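Local coordinates for amidase (Bacillus anthracis, PDB 5EWQ), which probably hydrolyses carboxylic acid amides to the acid and ammonia, as a member of the amidase signature family, at residues Asn47-Glu52 / Val270-Thr275; Tyr115-Val120 / Ala217-Gly222; Asn173-Thr178 / Arg399-Gly404; Glu388-Asn393 / Thr406-Ser411; Leu448-Asn453 / Gly481-Gly486. All blocks are in the same frame, centred on the assembly; numbering follows the deposited sequence.

Overall arrangement
The five contacts fall into two neighbouring pairs and one separate strand pair. Contacts 1 and 2 have centres about 10 Å apart and touch: Leu219 CD2, in the sheet of contact 2, lies 3.3 Å from Asp272 O of contact 1. Contacts 3 and 4 also have centres about 10 Å apart, and Leu407 N of contact 4 probably donates to Leu175 O of contact 3 over 2.8 Å. Contact 1 lies on the opposite side of the chain's centre from contact 4, about 40 Å away between centres. Contacts 2 and 5 belong to the same mixed sheet, with centres about 24 Å apart. Strand 118-122 probably ends at the catalytic lysine, as in amidase signature enzymes.

Contact 1: Asn47-Glu52 / Val270-Thr275; sequences NATVDE and VKDAAT
Asp272, in the first turn of helix 270-280, reaches across to the amino end of helix 50-58 and accepts a hydrogen bond from Val50 N. The motif is a helix start approached by a carboxylate of a second helix: Thr49 occupies the N-cap position and Val50 is the first residue of the helix proper.

Followed outward, the Asp272 side chain meets Val50 first and Thr49 last. Its CB lies 3.9 Å from Val50 CG2, and its CG comes within 3.6 Å of the same methyl. OD1 then receives the amide, Val50 N to Asp272 OD1 being 3.0 Å with an angle at the hydrogen of 162°. That bond is nearly straight, yet the donor sits 46° out of the carboxylate plane. OD2 turns to the other residue and lies 3.4 Å from Thr49 CB. With CG beside the Asp272 backbone N (chi1 -62°), the carboxylate can lie across both residues at the helix end. A negative group here would be expected to interact favourably with the helix dipole.

The cap itself is modest, since the bond from Glu52 N to Thr49 OG1 is weak. Leu219 of the neighbouring strand packs against both Val50 and Asp272.

Lys271 passes Asp51 nearly at a right angle, its chain bent at chi2. Its NZ bonds to Thr302 O and stays 4.4 Å from Asp51 OD2, beyond a salt bridge, while the methylene Lys271 CE lies 3.2 Å from Asp51 OD2.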
# COMPACT_ATOMS: atom_id res chain seq x y z
N ASN A 47 15.25 -4.47 -9.45
CA ASN A 47 14.74 -3.38 -10.28
C ASN A 47 14.18 -3.86 -11.62
O ASN A 47 13.95 -3.06 -12.53
CB ASN A 47 15.83 -2.33 -10.52
CG ASN A 47 15.25 -0.97 -10.89
OD1 ASN A 47 14.15 -0.62 -10.48
ND2 ASN A 47 16.00 -0.21 -11.69
N ALA A 48 13.94 -5.16 -11.74
CA ALA A 48 13.33 -5.71 -12.95
C ALA A 48 11.82 -5.82 -12.77
O ALA A 48 11.34 -6.21 -11.71
CB ALA A 48 13.93 -7.07 -13.28
N THR A 49 11.08 -5.47 -13.82
CA THR A 49 9.62 -5.52 -13.77
C THR A 49 9.13 -6.96 -13.81
O THR A 49 9.91 -7.89 -14.00
CB THR A 49 8.99 -4.74 -14.94
OG1 THR A 49 9.27 -5.40 -16.17
CG2 THR A 49 9.54 -3.32 -14.99
N VAL A 50 7.82 -7.14 -13.62
CA VAL A 50 7.22 -8.46 -13.62
C VAL A 50 7.36 -9.14 -14.98
O VAL A 50 7.70 -10.32 -15.07
CB VAL A 50 5.73 -8.40 -13.24
CG1 VAL A 50 5.09 -9.78 -13.34
CG2 VAL A 50 5.57 -7.84 -11.83
N ASP A 51 7.11 -8.38 -16.05
CA ASP A 51 7.23 -8.89 -17.41
C ASP A 51 8.65 -9.37 -17.71
O ASP A 51 8.84 -10.34 -18.43
CB ASP A 51 6.81 -7.82 -18.42
CG ASP A 51 5.32 -7.56 -18.40
OD1 ASP A 51 4.54 -8.54 -18.40
OD2 ASP A 51 4.92 -6.37 -18.39
N GLU A 52 9.64 -8.67 -17.16
CA GLU A 52 11.03 -9.03 -17.36
C GLU A 52 11.40 -10.28 -16.57
O GLU A 52 12.24 -11.08 -16.99
CB GLU A 52 11.95 -7.87 -16.97
CG GLU A 52 11.76 -6.62 -17.81
CD GLU A 52 12.64 -5.48 -17.37
OE1 GLU A 52 13.53 -5.70 -16.52
OE2 GLU A 52 12.44 -4.35 -17.86
N VAL A 270 4.21 1.47 -12.66
CA VAL A 270 2.77 1.60 -12.88
C VAL A 270 2.23 0.35 -13.58
O VAL A 270 1.12 -0.10 -13.31
CB VAL A 270 2.44 2.85 -13.72
CG1 VAL A 270 0.94 3.01 -13.87
CG2 VAL A 270 3.04 4.09 -13.07
N LYS A 271 3.04 -0.20 -14.48
CA LYS A 271 2.71 -1.44 -15.18
C LYS A 271 2.49 -2.59 -14.21
O LYS A 271 1.45 -3.26 -14.25
CB LYS A 271 3.82 -1.79 -16.17
CG LYS A 271 3.61 -3.08 -16.94
CD LYS A 271 2.72 -2.87 -18.15
CE LYS A 271 2.97 -3.94 -19.21
NZ LYS A 271 2.25 -3.64 -20.49
N ASP A 272 3.47 -2.82 -13.35
CA ASP A 272 3.42 -3.91 -12.38
C ASP A 272 2.28 -3.72 -11.38
O ASP A 272 1.70 -4.70 -10.90
CB ASP A 272 4.76 -4.03 -11.64
CG ASP A 272 5.91 -4.36 -12.58
OD1 ASP A 272 5.67 -5.03 -13.60
OD2 ASP A 272 7.05 -3.94 -12.29
N ALA A 273 1.96 -2.47 -11.07
CA ALA A 273 0.87 -2.16 -10.16
C ALA A 273 -0.47 -2.58 -10.76
O ALA A 273 -1.33 -3.13 -10.07
CB ALA A 273 0.86 -0.68 -9.82
N ALA A 274 -0.64 -2.31 -12.05
CA ALA A 274 -1.86 -2.68 -12.75
C ALA A 274 -1.98 -4.19 -12.89
O ALA A 274 -3.08 -4.74 -12.94
CB ALA A 274 -1.90 -2.01 -14.12
N THR A 275 -0.84 -4.86 -12.97
CA THR A 275 -0.80 -6.31 -13.06
C THR A 275 -1.38 -6.94 -11.80
O THR A 275 -2.19 -7.87 -11.87
CB THR A 275 0.64 -6.82 -13.27
OG1 THR A 275 1.13 -6.35 -14.53
CG2 THR A 275 0.67 -8.34 -13.26

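Contact 2: Tyr115-Val120 / Ala217-Gly222; sequences YGIPVV and APLAVG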
# COMPACT_ATOMS: atom_id res chain seq x y z
N TYR A 115 1.39 -15.35 -12.12
CA TYR A 115 1.73 -16.73 -11.80
C TYR A 115 3.15 -16.86 -11.26
O TYR A 115 4.11 -16.45 -11.92
CB TYR A 115 1.55 -17.63 -13.03
CG TYR A 115 1.76 -19.10 -12.73
CD1 TYR A 115 0.70 -19.90 -12.31
CD2 TYR A 115 3.01 -19.68 -12.86
CE1 TYR A 115 0.89 -21.24 -12.04
CE2 TYR A 115 3.21 -21.02 -12.58
CZ TYR A 115 2.14 -21.79 -12.17
OH TYR A 115 2.33 -23.13 -11.90
N GLY A 116 3.28 -17.42 -10.06
CA GLY A 116 4.57 -17.66 -9.46
C GLY A 116 5.18 -16.43 -8.81
O GLY A 116 6.22 -16.51 -8.17
N ILE A 117 4.52 -15.28 -8.99
CA ILE A 117 5.02 -14.03 -8.44
C ILE A 117 4.71 -13.91 -6.95
O ILE A 117 3.55 -13.95 -6.54
CB ILE A 117 4.41 -12.81 -9.17
CG1 ILE A 117 4.75 -12.86 -10.66
CG2 ILE A 117 4.91 -11.52 -8.54
CD1 ILE A 117 6.24 -12.83 -10.94
N PRO A 118 5.76 -13.76 -6.13
CA PRO A 118 5.60 -13.54 -4.69
C PRO A 118 5.01 -12.16 -4.39
O PRO A 118 5.45 -11.17 -4.96
CB PRO A 118 7.03 -13.66 -4.15
CG PRO A 118 7.89 -13.30 -5.30
CD PRO A 118 7.18 -13.81 -6.52
N VAL A 119 4.02 -12.11 -3.50
CA VAL A 119 3.38 -10.86 -3.13
C VAL A 119 3.42 -10.66 -1.61
O VAL A 119 3.16 -11.59 -0.86
CB VAL A 119 1.92 -10.79 -3.62
CG1 VAL A 119 1.31 -9.43 -3.32
CG2 VAL A 119 1.84 -11.09 -5.11
N VAL A 120 3.74 -9.45 -1.18
CA VAL A 120 3.74 -9.12 0.24
C VAL A 120 2.53 -8.26 0.60
O VAL A 120 2.40 -7.14 0.13
CB VAL A 120 5.03 -8.39 0.66
CG1 VAL A 120 4.91 -7.87 2.08
CG2 VAL A 120 6.23 -9.31 0.53
N ALA A 217 10.41 -7.66 -2.74
CA ALA A 217 9.27 -8.28 -3.41
C ALA A 217 8.94 -7.51 -4.68
O ALA A 217 9.17 -6.31 -4.76
CB ALA A 217 8.06 -8.31 -2.48
N PRO A 218 8.40 -8.21 -5.70
CA PRO A 218 8.02 -7.54 -6.94
C PRO A 218 6.79 -6.66 -6.75
O PRO A 218 6.73 -5.55 -7.27
CB PRO A 218 7.72 -8.70 -7.90
CG PRO A 218 8.23 -9.93 -7.22
CD PRO A 218 8.15 -9.66 -5.76
N LEU A 219 5.82 -7.18 -6.01
CA LEU A 219 4.56 -6.48 -5.78
C LEU A 219 4.19 -6.48 -4.30
O LEU A 219 4.70 -7.28 -3.52
CB LEU A 219 3.44 -7.13 -6.60
CG LEU A 219 3.71 -7.24 -8.10
CD1 LEU A 219 2.61 -8.02 -8.78
CD2 LEU A 219 3.83 -5.85 -8.71
N ALA A 220 3.29 -5.58 -3.92
CA ALA A 220 2.86 -5.47 -2.53
C ALA A 220 1.44 -4.95 -2.42
O ALA A 220 0.96 -4.21 -3.30
CB ALA A 220 3.81 -4.59 -1.75
N VAL A 221 0.76 -5.32 -1.34
CA VAL A 221 -0.61 -4.87 -1.09
C VAL A 221 -0.67 -3.95 0.12
O VAL A 221 -0.18 -4.30 1.19
CB VAL A 221 -1.56 -6.06 -0.87
CG1 VAL A 221 -2.96 -5.57 -0.55
CG2 VAL A 221 -1.57 -6.97 -2.09
N GLY A 222 -1.27 -2.78 -0.06
CA GLY A 222 -1.44 -1.84 1.03
C GLY A 222 -2.89 -1.47 1.24
O GLY A 222 -3.74 -1.75 0.39
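Val120 joins the two strands through both of its backbone polar atoms. Its carbonyl O accepts from Val221 N at 2.9 Å, with an angle at the hydrogen of 162°, and its N donates to Leu219 O in a weak bond of 3.3 Å. Together they embrace Ala220, the pattern of a parallel bridge between Val120 and Ala220. Ala220 CA adds a C-H contact to Val120 O at 3.2 Å.

Side chains extend the pairing on both sheet faces. Val120 CG2 meets Ala217 CB at 3.7 Å on one of them. On the face carrying Val119 and Leu219, Val119 CG1 touches Val221 CG2 at 4.0 Å. At the start of the pairing two prolines meet, Pro118, the first residue of its strand, and Pro218, just before Leu219: their rings cross at about a right angle, with Pro118 CG 3.7 Å from Pro218 CD. Ile117 places CG2 opposite its backbone N, where it reaches Pro218 CG at 3.9 Å.

Further out, Ser208 OG bonds to Val221 O. In amidase signature enzymes the catalytic lysine lies at the C-terminal end of the strand equivalent to 118-122, so this pairing probably helps frame the active site.

Strand 161-166 continues the sheet beyond 118-122, and strand 263-267 beyond 219-223. Tyr71 of helix 64-79 packs on both prolines, whereas Leu276 of helix 270-280 covers Leu219 and Val221.

Contact 3: Asn173-Thr178 / Arg399-Gly404; sequences NYLSFT and RRIKYG
Ser176 donates its hydroxyl to Tyr403 O, tying the loop after helix 170-173 to a type I beta turn. That turn runs from Ile401 to Gly404, closed by Gly404 N to Ile401 O at 2.9 Å, and follows directly on the short helix 397-400.

The serine conformation explains the bond. Its OG stands between its own backbone N and carbonyl carbon (chi1 75°), a position from which it reaches Tyr403 O at 2.7 Å. The approach is from above the carbonyl plane, 50° out of it, rather than along a lone pair. The same OG also accepts a weak bond from Met179 N. Thr178 holds OG1 in the corresponding rotamer and brings it 3.1 Å from Tyr403 O, but the angle is too poor for a hydrogen bond.

Leu175 has its CG trans to the backbone N (chi1 -168°), which carries the branch point over the turn, 3.3 Å from Gly404 O. Its CD2 ends at Ile401 CG2, 4.4 Å off, a loose apolar touch. Gly404 has a positive phi that, with its psi, would press a CB against the preceding carbonyl.

The aromatic side chain of Tyr403 leaves its backbone with CG beside N, and its CB packs on the hydroxyls of Ser176 and Thr178. Its ring meets that of Tyr183 edge-to-face. On one face of the Tyr403 ring, Lys402 CG lies 3.9 Å above the plane, displaced toward the rim.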
# COMPACT_ATOMS: atom_id res chain seq x y z
N ASN A 173 -2.23 3.56 11.50
CA ASN A 173 -1.97 4.89 12.04
C ASN A 173 -3.18 5.45 12.78
O ASN A 173 -3.72 6.49 12.41
CB ASN A 173 -1.54 5.85 10.93
CG ASN A 173 -0.98 7.15 11.48
OD1 ASN A 173 -0.43 7.19 12.58
ND2 ASN A 173 -1.13 8.23 10.71
N TYR A 174 -3.61 4.75 13.82
CA TYR A 174 -4.69 5.23 14.67
C TYR A 174 -4.51 4.74 16.10
O TYR A 174 -5.35 4.00 16.62
CB TYR A 174 -6.05 4.78 14.12
CG TYR A 174 -7.20 5.64 14.59
CD1 TYR A 174 -7.42 6.90 14.04
CD2 TYR A 174 -8.07 5.20 15.58
CE1 TYR A 174 -8.47 7.69 14.47
CE2 TYR A 174 -9.13 5.98 16.01
CZ TYR A 174 -9.32 7.23 15.45
OH TYR A 174 -10.36 8.02 15.87
N LEU A 175 -3.41 5.15 16.72
CA LEU A 175 -3.11 4.75 18.08
C LEU A 175 -2.90 5.99 18.96
O LEU A 175 -3.54 6.14 20.00
CB LEU A 175 -1.88 3.85 18.12
CG LEU A 175 -1.59 3.13 19.43
CD1 LEU A 175 -2.83 2.37 19.89
CD2 LEU A 175 -0.41 2.18 19.28
N SER A 176 -2.00 6.87 18.53
CA SER A 176 -1.76 8.12 19.24
C SER A 176 -1.21 9.18 18.29
O SER A 176 -0.74 8.87 17.19
CB SER A 176 -0.79 7.91 20.40
OG SER A 176 0.54 7.77 19.94
N PHE A 177 -1.27 10.44 18.72
CA PHE A 177 -0.84 11.56 17.89
C PHE A 177 0.68 11.69 17.86
O PHE A 177 1.24 12.35 16.98
CB PHE A 177 -1.45 12.87 18.40
CG PHE A 177 -2.95 12.84 18.51
CD1 PHE A 177 -3.74 13.15 17.42
CD2 PHE A 177 -3.56 12.52 19.71
CE1 PHE A 177 -5.12 13.14 17.52
CE2 PHE A 177 -4.94 12.50 19.82
CZ PHE A 177 -5.72 12.81 18.72
N THR A 178 1.35 11.04 18.81
CA THR A 178 2.80 11.19 18.96
C THR A 178 3.57 10.03 18.33
O THR A 178 4.80 10.08 18.25
CB THR A 178 3.20 11.29 20.44
OG1 THR A 178 2.81 10.09 21.13
CG2 THR A 178 2.52 12.48 21.10
N ARG A 399 6.43 -1.39 26.25
CA ARG A 399 6.60 -2.31 25.13
C ARG A 399 5.41 -2.23 24.17
O ARG A 399 5.58 -2.11 22.96
CB ARG A 399 6.78 -3.74 25.63
CG ARG A 399 7.81 -4.57 24.88
CD ARG A 399 7.54 -4.56 23.38
NE ARG A 399 7.92 -5.81 22.73
CZ ARG A 399 7.58 -6.12 21.49
NH1 ARG A 399 7.96 -7.28 20.95
NH2 ARG A 399 6.85 -5.28 20.77
N ARG A 400 4.20 -2.31 24.72
CA ARG A 400 3.00 -2.47 23.91
C ARG A 400 2.44 -1.14 23.39
O ARG A 400 1.84 -1.10 22.32
CB ARG A 400 1.93 -3.21 24.72
CG ARG A 400 2.42 -4.57 25.21
CD ARG A 400 1.44 -5.24 26.14
NE ARG A 400 1.96 -6.53 26.60
CZ ARG A 400 1.33 -7.35 27.43
NH1 ARG A 400 0.13 -7.02 27.90
NH2 ARG A 400 1.89 -8.50 27.78
N ILE A 401 2.65 -0.07 24.14
CA ILE A 401 2.22 1.26 23.70
C ILE A 401 3.25 2.32 24.07
O ILE A 401 2.99 3.20 24.89
CB ILE A 401 0.85 1.65 24.31
CG1 ILE A 401 0.77 1.19 25.77
CG2 ILE A 401 -0.29 1.04 23.51
CD1 ILE A 401 -0.44 1.73 26.51
N LYS A 402 4.43 2.22 23.45
CA LYS A 402 5.53 3.14 23.72
C LYS A 402 5.12 4.60 23.55
O LYS A 402 5.58 5.47 24.29
CB LYS A 402 6.72 2.82 22.80
CG LYS A 402 7.89 3.78 22.93
CD LYS A 402 8.97 3.48 21.91
CE LYS A 402 10.07 4.52 21.94
NZ LYS A 402 10.77 4.55 23.26
N TYR A 403 4.25 4.86 22.58
CA TYR A 403 3.81 6.22 22.30
C TYR A 403 2.36 6.43 22.73
O TYR A 403 1.72 7.40 22.33
CB TYR A 403 3.98 6.54 20.82
CG TYR A 403 5.39 6.32 20.31
CD1 TYR A 403 6.35 7.32 20.45
CD2 TYR A 403 5.76 5.13 19.71
CE1 TYR A 403 7.64 7.12 19.99
CE2 TYR A 403 7.05 4.93 19.26
CZ TYR A 403 7.99 5.93 19.40
OH TYR A 403 9.27 5.73 18.94
N GLY A 404 1.84 5.51 23.55
CA GLY A 404 0.50 5.65 24.10
C GLY A 404 -0.59 5.06 23.22
O GLY A 404 -0.31 4.44 22.19

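Contact 4: Glu388-Asn393 / Thr406-Ser411; sequences EIIAFN and TLIEAS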
# COMPACT_ATOMS: atom_id res chain seq x y z
N GLU A 388 -10.74 -4.58 25.80
CA GLU A 388 -9.77 -5.56 26.27
C GLU A 388 -8.36 -5.23 25.78
O GLU A 388 -7.37 -5.51 26.47
CB GLU A 388 -10.17 -6.96 25.83
CG GLU A 388 -11.49 -7.44 26.42
CD GLU A 388 -11.95 -8.76 25.86
OE1 GLU A 388 -13.11 -9.15 26.12
OE2 GLU A 388 -11.16 -9.42 25.15
N ILE A 389 -8.27 -4.64 24.60
CA ILE A 389 -6.99 -4.20 24.05
C ILE A 389 -6.36 -3.12 24.92
O ILE A 389 -5.18 -3.20 25.27
CB ILE A 389 -7.15 -3.65 22.62
CG1 ILE A 389 -7.63 -4.75 21.68
CG2 ILE A 389 -5.84 -3.07 22.12
CD1 ILE A 389 -8.00 -4.26 20.30
N ILE A 390 -7.17 -2.12 25.27
CA ILE A 390 -6.72 -1.02 26.11
C ILE A 390 -6.18 -1.52 27.45
O ILE A 390 -5.15 -1.06 27.94
CB ILE A 390 -7.86 -0.01 26.36
CG1 ILE A 390 -8.34 0.59 25.04
CG2 ILE A 390 -7.41 1.09 27.31
CD1 ILE A 390 -9.47 1.58 25.18
N ALA A 391 -6.89 -2.49 28.03
CA ALA A 391 -6.47 -3.09 29.29
C ALA A 391 -5.21 -3.93 29.11
O ALA A 391 -4.36 -4.00 30.00
CB ALA A 391 -7.59 -3.94 29.87
N PHE A 392 -5.09 -4.55 27.94
CA PHE A 392 -3.94 -5.39 27.63
C PHE A 392 -2.66 -4.56 27.50
O PHE A 392 -1.61 -4.94 28.01
CB PHE A 392 -4.19 -6.18 26.34
CG PHE A 392 -3.05 -7.07 25.93
CD1 PHE A 392 -2.94 -8.35 26.44
CD2 PHE A 392 -2.09 -6.62 25.04
CE1 PHE A 392 -1.90 -9.17 26.07
CE2 PHE A 392 -1.04 -7.44 24.67
CZ PHE A 392 -0.94 -8.72 25.18
N ASN A 393 -2.77 -3.44 26.80
CA ASN A 393 -1.62 -2.56 26.57
C ASN A 393 -1.10 -1.94 27.86
O ASN A 393 0.10 -1.70 28.00
CB ASN A 393 -1.99 -1.46 25.58
CG ASN A 393 -2.26 -2.00 24.18
OD1 ASN A 393 -1.73 -3.04 23.79
ND2 ASN A 393 -3.09 -1.29 23.43
N THR A 406 -3.92 6.99 22.94
CA THR A 406 -4.95 8.01 23.14
C THR A 406 -6.10 7.91 22.13
O THR A 406 -7.26 8.14 22.49
CB THR A 406 -4.34 9.43 23.04
OG1 THR A 406 -3.18 9.51 23.88
CG2 THR A 406 -5.35 10.48 23.47
N LEU A 407 -5.78 7.56 20.89
CA LEU A 407 -6.78 7.52 19.83
C LEU A 407 -7.80 6.40 20.01
O LEU A 407 -9.00 6.62 19.84
CB LEU A 407 -6.09 7.39 18.47
CG LEU A 407 -5.56 8.69 17.88
CD1 LEU A 407 -4.74 8.43 16.63
CD2 LEU A 407 -6.72 9.63 17.57
N ILE A 408 -7.33 5.21 20.35
CA ILE A 408 -8.24 4.08 20.53
C ILE A 408 -8.97 4.19 21.86
O ILE A 408 -10.03 3.58 22.05
CB ILE A 408 -7.49 2.72 20.47
CG1 ILE A 408 -6.58 2.55 21.68
CG2 ILE A 408 -6.71 2.61 19.17
CD1 ILE A 408 -5.86 1.21 21.70
N GLU A 409 -8.42 4.98 22.78
CA GLU A 409 -9.09 5.27 24.04
C GLU A 409 -10.24 6.25 23.80
O GLU A 409 -11.30 6.14 24.41
CB GLU A 409 -8.11 5.84 25.06
CG GLU A 409 -7.25 4.79 25.75
CD GLU A 409 -6.25 5.41 26.71
OE1 GLU A 409 -5.85 6.57 26.50
OE2 GLU A 409 -5.87 4.72 27.69
N ALA A 410 -10.01 7.21 22.90
CA ALA A 410 -11.02 8.20 22.57
C ALA A 410 -12.18 7.56 21.80
O ALA A 410 -13.33 7.96 21.96
CB ALA A 410 -10.41 9.33 21.76
N SER A 411 -11.86 6.57 20.97
CA SER A 411 -12.87 5.88 20.18
C SER A 411 -13.76 5.01 21.06
O SER A 411 -14.94 4.83 20.78
CB SER A 411 -12.21 5.04 19.09
OG SER A 411 -13.18 4.39 18.28
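An antiparallel helix pair, in which Ile390 and Ile408 provide the main apolar touch, joins helix 386-394 to helix 406-412. Short helix 397-400 links them in the chain. The two short axes run 145° apart and approach to 10.4 Å, a wide spacing bridged by branched side chains.

Ile390 does most of the work. Its CD1 pushes between two successive residues, 3.8 Å from Ile408 O and 3.9 Å from Glu409 CA. Its other branch, CG2, meets the glutamate where the two side chains cross at a slant, 4.0 Å from Glu409 CG. Ile408 answers with its own CD1, which meets Ile390 CG1 at 4.2 Å and Ile389 CG2 at 4.3 Å. To get there Ile408 sets CG1 between its backbone N and carbonyl carbon (chi1 68°), the more congested of the staggered positions. The same CD1 lies 4.1 Å from Asn393 ND2, so the amide borders the apolar patch.

Phe367 of helix 360-377 packs on Ile408, and Phe375 of the same helix on Ile389.

Polar ends are served by residues between or beside the segments. Asn393 ND2 bonds to Gln405 OE1, Gln405 NE2 to Ile390 O, and Glu409 OE2 forms a salt bridge with Lys394. Dispersion and burial of isoleucine therefore hold these faces together directly, while directional bonds to Gln405 and Lys394 probably fix how the helices are turned.

Contact 5: Leu448-Asn453 / Gly481-Gly486; sequences LVMINN and GAVFVG
Phe484 presents one face of its ring to Val449, its partner in a non-hydrogen-bonded antiparallel pair. Val449 CG2 sits 3.8 Å from the ring centroid, only 19° off the normal, which makes this a CH-pi contact over the face with a slight shift toward the rim. That methyl is trans to the Val449 backbone N, and it also meets Ala482 CB at 3.9 Å. Tyr501 of helix 491-503 stacks edge-to-face with Phe484, and Leu494 and Ile497 of that helix touch it too.

The amide of Asn452 is the other flat group. Its OD1 accepts from Gly481 N at 3.3 Å, the donor lying nearly along the C=O axis (166° at the oxygen), while Asn452 N gives its hydrogen to Gly481 O at 3.0 Å. The asparagine side chain thus stands in for a backbone acceptor at the end of the ladder, where its positive phi turns the chain away.

Between these ends the backbone pairs regularly: Met450 N to Val483 O is 2.8 Å, and Val483 N to Met450 O returns it. Met450, present as selenomethionine, bends at chi3 (80°) and lays its CE against Val485 CG2 at 3.5 Å. Val483 CG1 supports the same methyl at 3.7 Å. On this face Val230 of helix 230-235 also packs against Val483.

Strand 466-473 flanks 481-485 and strand 314-317 flanks 448-451, so the arrangement is an interior antiparallel ladder of the mixed central sheet that forms the core of amidase signature enzymes.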
# COMPACT_ATOMS: atom_id res chain seq x y z
N LEU A 448 -6.39 14.93 -11.83
CA LEU A 448 -5.78 15.96 -11.00
C LEU A 448 -4.50 15.43 -10.36
O LEU A 448 -4.50 14.35 -9.77
CB LEU A 448 -6.76 16.43 -9.92
CG LEU A 448 -7.54 17.72 -10.16
CD1 LEU A 448 -8.21 17.72 -11.52
CD2 LEU A 448 -8.57 17.92 -9.05
N VAL A 449 -3.42 16.19 -10.47
CA VAL A 449 -2.14 15.76 -9.91
C VAL A 449 -1.76 16.60 -8.69
O VAL A 449 -2.02 17.80 -8.64
CB VAL A 449 -1.01 15.83 -10.98
CG1 VAL A 449 -0.75 17.27 -11.41
CG2 VAL A 449 0.26 15.18 -10.46
N MSE A 450 -1.16 15.95 -7.70
CA MSE A 450 -0.75 16.63 -6.47
C MSE A 450 0.67 16.25 -6.08
O MSE A 450 1.23 15.28 -6.61
CB MSE A 450 -1.71 16.28 -5.33
CG MSE A 450 -1.32 15.02 -4.57
SE MSE A 450 -2.66 14.44 -3.28
CE MSE A 450 -3.88 13.56 -4.52
N ILE A 451 1.26 17.00 -5.16
CA ILE A 451 2.56 16.66 -4.61
C ILE A 451 2.38 15.94 -3.27
O ILE A 451 1.78 16.48 -2.35
CB ILE A 451 3.44 17.91 -4.41
CG1 ILE A 451 3.75 18.57 -5.75
CG2 ILE A 451 4.73 17.53 -3.70
CD1 ILE A 451 4.67 19.76 -5.65
N ASN A 452 2.91 14.72 -3.19
CA ASN A 452 2.77 13.88 -2.01
C ASN A 452 1.31 13.68 -1.61
O ASN A 452 0.47 13.31 -2.44
CB ASN A 452 3.56 14.46 -0.83
CG ASN A 452 5.05 14.53 -1.11
OD1 ASN A 452 5.57 13.76 -1.91
ND2 ASN A 452 5.74 15.44 -0.44
N ASN A 453 0.99 13.92 -0.34
CA ASN A 453 -0.35 13.68 0.17
C ASN A 453 -1.05 14.95 0.66
O ASN A 453 -1.75 14.93 1.67
CB ASN A 453 -0.32 12.65 1.30
CG ASN A 453 0.47 13.13 2.50
OD1 ASN A 453 1.42 13.90 2.36
ND2 ASN A 453 0.08 12.67 3.68
N GLY A 481 6.75 12.29 -4.58
CA GLY A 481 5.91 11.64 -5.57
C GLY A 481 4.80 12.53 -6.09
O GLY A 481 4.42 13.51 -5.46
N ALA A 482 4.29 12.17 -7.27
CA ALA A 482 3.15 12.87 -7.85
C ALA A 482 1.93 11.96 -7.84
O ALA A 482 1.89 10.96 -8.56
CB ALA A 482 3.48 13.32 -9.27
N VAL A 483 0.94 12.31 -7.03
CA VAL A 483 -0.26 11.49 -6.89
C VAL A 483 -1.39 12.03 -7.75
O VAL A 483 -1.79 13.19 -7.64
CB VAL A 483 -0.72 11.42 -5.43
CG1 VAL A 483 -1.95 10.53 -5.31
CG2 VAL A 483 0.40 10.90 -4.54
N PHE A 484 -1.92 11.17 -8.62
CA PHE A 484 -2.97 11.56 -9.56
C PHE A 484 -4.36 11.18 -9.05
O PHE A 484 -4.58 10.06 -8.60
CB PHE A 484 -2.73 10.91 -10.93
CG PHE A 484 -1.48 11.40 -11.61
CD1 PHE A 484 -0.25 10.82 -11.34
CD2 PHE A 484 -1.54 12.43 -12.54
CE1 PHE A 484 0.89 11.26 -11.97
CE2 PHE A 484 -0.40 12.88 -13.17
CZ PHE A 484 0.82 12.29 -12.89
N VAL A 485 -5.30 12.12 -9.15
CA VAL A 485 -6.69 11.85 -8.81
C VAL A 485 -7.50 11.61 -10.08
O VAL A 485 -7.64 12.50 -10.92
CB VAL A 485 -7.33 13.00 -8.02
CG1 VAL A 485 -8.83 12.78 -7.87
CG2 VAL A 485 -6.67 13.13 -6.66
N GLY A 486 -8.04 10.41 -10.22
CA GLY A 486 -8.85 10.06 -11.37
C GLY A 486 -10.33 10.18 -11.08
O GLY A 486 -10.73 10.42 -9.94